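Side-chain contacts in centrosomal protein of 104 kDa (Homo sapiens, PDB 5LPH), which is required for ciliogenesis and for structural integrity at the ciliary tip, and interacts with tubulin, the crystallised part being its TOG domain: residues L156-T159 against A160-I164; R268-I271 against L272-T275. All coordinates share one frame; numbering follows the deposited sequence.

Contact 1: L156-T159 against A160-I164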
loop_
_atom_site.group_PDB
_atom_site.type_symbol
_atom_site.label_atom_id
_atom_site.label_comp_id
_atom_site.label_asym_id
_atom_site.label_seq_id
_atom_site.Cartn_x
_atom_site.Cartn_y
_atom_site.Cartn_z
ATOM N N LEU A 156 6.409 5.849 12.000
ATOM C CA LEU A 156 6.603 5.483 10.601
ATOM C C LEU A 156 5.456 4.601 10.073
ATOM O O LEU A 156 4.977 4.833 8.960
ATOM C CB LEU A 156 7.959 4.803 10.399
ATOM C CG LEU A 156 8.448 4.818 8.942
ATOM C CD1 LEU A 156 9.943 5.096 8.860
ATOM C CD2 LEU A 156 8.096 3.523 8.217
ATOM N N ARG A 157 5.025 3.615 10.870
ATOM C CA ARG A 157 3.846 2.786 10.548
ATOM C C ARG A 157 2.605 3.630 10.265
ATOM O O ARG A 157 1.911 3.389 9.280
ATOM C CB ARG A 157 3.520 1.800 11.672
ATOM C CG ARG A 157 4.544 0.693 11.865
ATOM C CD ARG A 157 3.974 -0.457 12.685
ATOM N NE ARG A 157 3.556 -0.066 14.030
ATOM C CZ ARG A 157 4.317 -0.086 15.129
ATOM N NH1 ARG A 157 5.598 -0.466 15.098
ATOM N NH2 ARG A 157 3.782 0.290 16.285
ATOM N N VAL A 158 2.353 4.630 11.111
ATOM C CA VAL A 158 1.217 5.549 10.935
ATOM C C VAL A 158 1.348 6.394 9.655
ATOM O O VAL A 158 0.368 6.589 8.937
ATOM C CB VAL A 158 1.034 6.478 12.172
ATOM C CG1 VAL A 158 0.002 7.579 11.915
ATOM C CG2 VAL A 158 0.626 5.675 13.403
ATOM N N THR A 159 2.546 6.910 9.374
ATOM C CA THR A 159 2.772 7.711 8.157
ATOM C C THR A 159 2.534 6.877 6.895
ATOM O O THR A 159 1.884 7.337 5.956
ATOM C CB THR A 159 4.199 8.308 8.117
ATOM O OG1 THR A 159 4.428 9.066 9.303
ATOM C CG2 THR A 159 4.398 9.219 6.905
ATOM N N ALA A 160 3.074 5.661 6.883
ATOM C CA ALA A 160 2.896 4.742 5.768
ATOM C C ALA A 160 1.421 4.374 5.571
ATOM O O ALA A 160 0.908 4.461 4.451
ATOM C CB ALA A 160 3.727 3.488 5.975
ATOM N N ALA A 161 0.743 4.015 6.661
ATOM C CA ALA A 161 -0.672 3.635 6.608
ATOM C C ALA A 161 -1.565 4.793 6.171
ATOM O O ALA A 161 -2.428 4.621 5.307
ATOM C CB ALA A 161 -1.142 3.081 7.944
ATOM N N ASN A 162 -1.356 5.970 6.750
ATOM C CA ASN A 162 -2.112 7.161 6.335
ATOM C C ASN A 162 -1.939 7.485 4.844
ATOM O O ASN A 162 -2.912 7.866 4.187
ATOM C CB ASN A 162 -1.739 8.385 7.184
ATOM C CG ASN A 162 -2.327 8.338 8.591
ATOM O OD1 ASN A 162 -3.255 7.580 8.881
ATOM N ND2 ASN A 162 -1.799 9.180 9.468
ATOM N N PHE A 163 -0.723 7.322 4.306
ATOM C CA PHE A 163 -0.489 7.571 2.876
ATOM C C PHE A 163 -1.241 6.580 1.980
ATOM O O PHE A 163 -1.764 6.973 0.940
ATOM C CB PHE A 163 1.002 7.554 2.512
ATOM C CG PHE A 163 1.284 8.035 1.101
ATOM C CD1 PHE A 163 1.426 9.392 0.815
ATOM C CD2 PHE A 163 1.370 7.132 0.049
ATOM C CE1 PHE A 163 1.668 9.826 -0.485
ATOM C CE2 PHE A 163 1.611 7.560 -1.252
ATOM C CZ PHE A 163 1.757 8.908 -1.525
ATOM N N ILE A 164 -1.283 5.311 2.383
ATOM C CA ILE A 164 -2.001 4.267 1.638
ATOM C C ILE A 164 -3.502 4.587 1.593
ATOM O O ILE A 164 -4.139 4.494 0.540
ATOM C CB ILE A 164 -1.756 2.863 2.244
ATOM C CG1 ILE A 164 -0.284 2.467 2.075
ATOM C CG2 ILE A 164 -2.656 1.814 1.585
ATOM C CD1 ILE A 164 0.131 1.194 2.784
#
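Val-158 and Asn-162 meet because of how each first torsion is set: CG1 of Val-158 stands opposite the backbone N (chi1 171°), whereas CG of Asn-162 lies opposite its carbonyl carbon (chi1 -74°). One helical turn apart, the two side chains then run side by side and point the same way. The methyl CG1 of Val-158 rests 3.4 Å from ND2 of Asn-162, a van der Waals contact between a hydrocarbon branch and an amide end. CG of Asn-162 also comes within 3.2 Å of O of Val-158, the acceptor of the Asn-162 N-H in a 2.9 Å bond from N to O. ND2 of Asn-162 approaches that same oxygen at too poor an angle to bond. The exposed position suits the amide, and Val-158 covers part of its own hydrocarbon surface by lying alongside it.

The backbone joins the two segments by the i to i+4 bonds of an alpha helix. Ala-160 N donates to Leu-156 O almost straight, with an N-H...O angle of 169°, and Ala-161 N donates to Arg-157 O. The rung from Phe-163 N to Thr-159 O is longer, at 3.1 Å. The OG1 of Thr-159 turns back to bond Arg-155 O, so its hydroxyl is satisfied by the preceding turn. The Arg-157 guanidinium likewise looks backward, NH1 bonding Asp-151 O.

Ala-160 and Ala-161 are buried, and their single methyls keep this part of the helix slim where neighbours press in. Both segments lie on helix 154-169, within the repeat designated HEAT 1. Ala-161 abuts Leu-202 and Arg-205 of helix 193-210, Phe-163 packs on Leu-113 and Leu-116 of helix 106-126, and Ile-164 sits against Ile-142, Leu-145 and Leu-146 of helix 131-147.

Contact 2: R268-I271 against L272-T275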
loop_
_atom_site.group_PDB
_atom_site.type_symbol
_atom_site.label_atom_id
_atom_site.label_comp_id
_atom_site.label_asym_id
_atom_site.label_seq_id
_atom_site.Cartn_x
_atom_site.Cartn_y
_atom_site.Cartn_z
ATOM N N ARG A 268 -18.831 -24.893 18.218
ATOM C CA ARG A 268 -18.583 -23.965 19.333
ATOM C C ARG A 268 -17.523 -24.416 20.355
ATOM O O ARG A 268 -17.158 -23.627 21.232
ATOM C CB ARG A 268 -19.897 -23.641 20.064
ATOM C CG ARG A 268 -20.864 -22.799 19.249
ATOM C CD ARG A 268 -22.023 -22.305 20.096
ATOM N NE ARG A 268 -22.977 -21.524 19.304
ATOM C CZ ARG A 268 -23.945 -20.748 19.800
ATOM N NH1 ARG A 268 -24.126 -20.618 21.117
ATOM N NH2 ARG A 268 -24.749 -20.088 18.966
ATOM N N ARG A 269 -17.034 -25.654 20.250
ATOM C CA ARG A 269 -15.887 -26.109 21.053
ATOM C C ARG A 269 -14.548 -25.442 20.673
ATOM O O ARG A 269 -13.546 -25.661 21.352
ATOM C CB ARG A 269 -15.749 -27.638 20.992
ATOM C CG ARG A 269 -16.839 -28.425 21.704
ATOM C CD ARG A 269 -16.874 -29.844 21.162
ATOM N NE ARG A 269 -17.454 -30.823 22.065
ATOM C CZ ARG A 269 -16.807 -31.452 23.049
ATOM N NH1 ARG A 269 -15.521 -31.210 23.323
ATOM N NH2 ARG A 269 -17.470 -32.337 23.782
ATOM N N ASN A 270 -14.516 -24.674 19.581
ATOM C CA ASN A 270 -13.450 -23.696 19.340
ATOM C C ASN A 270 -13.934 -22.356 19.917
ATOM O O ASN A 270 -15.025 -21.888 19.581
ATOM C CB ASN A 270 -13.153 -23.582 17.842
ATOM C CG ASN A 270 -11.738 -23.116 17.543
ATOM O OD1 ASN A 270 -10.757 -23.728 17.976
ATOM N ND2 ASN A 270 -11.625 -22.054 16.756
ATOM N N ILE A 271 -13.121 -21.746 20.777
ATOM C CA ILE A 271 -13.536 -20.578 21.574
ATOM C C ILE A 271 -13.841 -19.331 20.714
ATOM O O ILE A 271 -14.718 -18.526 21.062
ATOM C CB ILE A 271 -12.497 -20.282 22.693
ATOM C CG1 ILE A 271 -12.418 -21.471 23.671
ATOM C CG2 ILE A 271 -12.813 -18.998 23.460
ATOM C CD1 ILE A 271 -11.120 -21.551 24.445
ATOM N N LEU A 272 -13.144 -19.193 19.585
ATOM C CA LEU A 272 -13.324 -18.043 18.688
ATOM C C LEU A 272 -14.664 -18.112 17.966
ATOM O O LEU A 272 -15.364 -17.102 17.862
ATOM C CB LEU A 272 -12.184 -17.964 17.668
ATOM C CG LEU A 272 -10.780 -17.804 18.275
ATOM C CD1 LEU A 272 -9.729 -18.531 17.448
ATOM C CD2 LEU A 272 -10.420 -16.335 18.466
ATOM N N TYR A 273 -15.012 -19.303 17.476
ATOM C CA TYR A 273 -16.313 -19.522 16.830
ATOM C C TYR A 273 -17.493 -19.399 17.806
ATOM O O TYR A 273 -18.573 -18.950 17.410
ATOM C CB TYR A 273 -16.350 -20.868 16.084
ATOM C CG TYR A 273 -15.544 -20.860 14.798
ATOM C CD1 TYR A 273 -15.909 -20.035 13.737
ATOM C CD2 TYR A 273 -14.409 -21.667 14.646
ATOM C CE1 TYR A 273 -15.166 -20.008 12.563
ATOM C CE2 TYR A 273 -13.661 -21.651 13.476
ATOM C CZ TYR A 273 -14.046 -20.819 12.437
ATOM O OH TYR A 273 -13.319 -20.786 11.272
ATOM N N LYS A 274 -17.287 -19.773 19.072
ATOM C CA LYS A 274 -18.284 -19.498 20.117
ATOM C C LYS A 274 -18.595 -18.000 20.157
ATOM O O LYS A 274 -19.756 -17.606 20.029
ATOM C CB LYS A 274 -17.822 -19.997 21.500
ATOM C CG LYS A 274 -18.608 -19.418 22.677
ATOM C CD LYS A 274 -18.343 -20.148 23.984
ATOM C CE LYS A 274 -19.098 -19.488 25.131
ATOM N NZ LYS A 274 -18.610 -19.928 26.467
ATOM N N THR A 275 -17.549 -17.187 20.313
ATOM C CA THR A 275 -17.676 -15.719 20.357
ATOM C C THR A 275 -18.402 -15.152 19.129
ATOM O O THR A 275 -19.230 -14.244 19.254
ATOM C CB THR A 275 -16.295 -15.033 20.463
ATOM O OG1 THR A 275 -15.480 -15.716 21.424
ATOM C CG2 THR A 275 -16.437 -13.560 20.868
#
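Ile-271 O and Thr-275 carry the main polar link here, for the carbonyl accepts twice from the one residue. Thr-275 N donates to Ile-271 O at 3.2 Å, and the hydroxyl OG1 of Thr-275 donates to that same Ile-271 O at 2.9 Å. The two donors reach it from opposite faces of the carbonyl plane. With OG1 beside its own backbone N (chi1 -44°), the threonine hydroxyl finds an acceptor in the carbonyl one turn back, which lets a polar side chain be satisfied within the helix. Lys-274 N bonds Asn-270 O at 3.1 Å, in the carbonyl plane.

Among the van der Waals contacts, the amide of Asn-270 slants against the Tyr-273 ring, their planes 43° apart, with ND2 3.5 Å from CD2 of Tyr-273. Asn-270 CB meets the ring edge in plane, 3.9 Å from CD2 of Tyr-273. The tyrosine, partly exposed, also touches Leu-230, Leu-260 and Pro-261. CB of Lys-274 lies 3.5 Å from O of Ile-271, and the extended lysine chain leads NZ away, as suits a charged group at the surface.

As for charge, Arg-268 directs its guanidinium to a salt bridge with Asp-263.

Together these contacts make a helix N-terminus, that of helix 271-283, in which Asn-270 takes the N-cap position and engages the next turn through its backbone O, without a side-chain cap.

In the fold
Contact 1 and contact 2 come in series along the chain and do not touch: their centres are 34 Å apart, and their nearest atoms about 22 Å. The centre of contact 1 lies about 9 Å from the centre of the chain, on a helix well inside the array with helices packed around it. That of contact 2, by contrast, lies about 33 Å from the centre of the chain, at the surface, where the last helix of the modelled chain begins. One therefore samples the body of an all-helical TOG domain built from HEAT repeats, the other the C-terminal part of the modelled chain. Both are local to consecutive residues, contact 1 within a helix and contact 2 at the start of one.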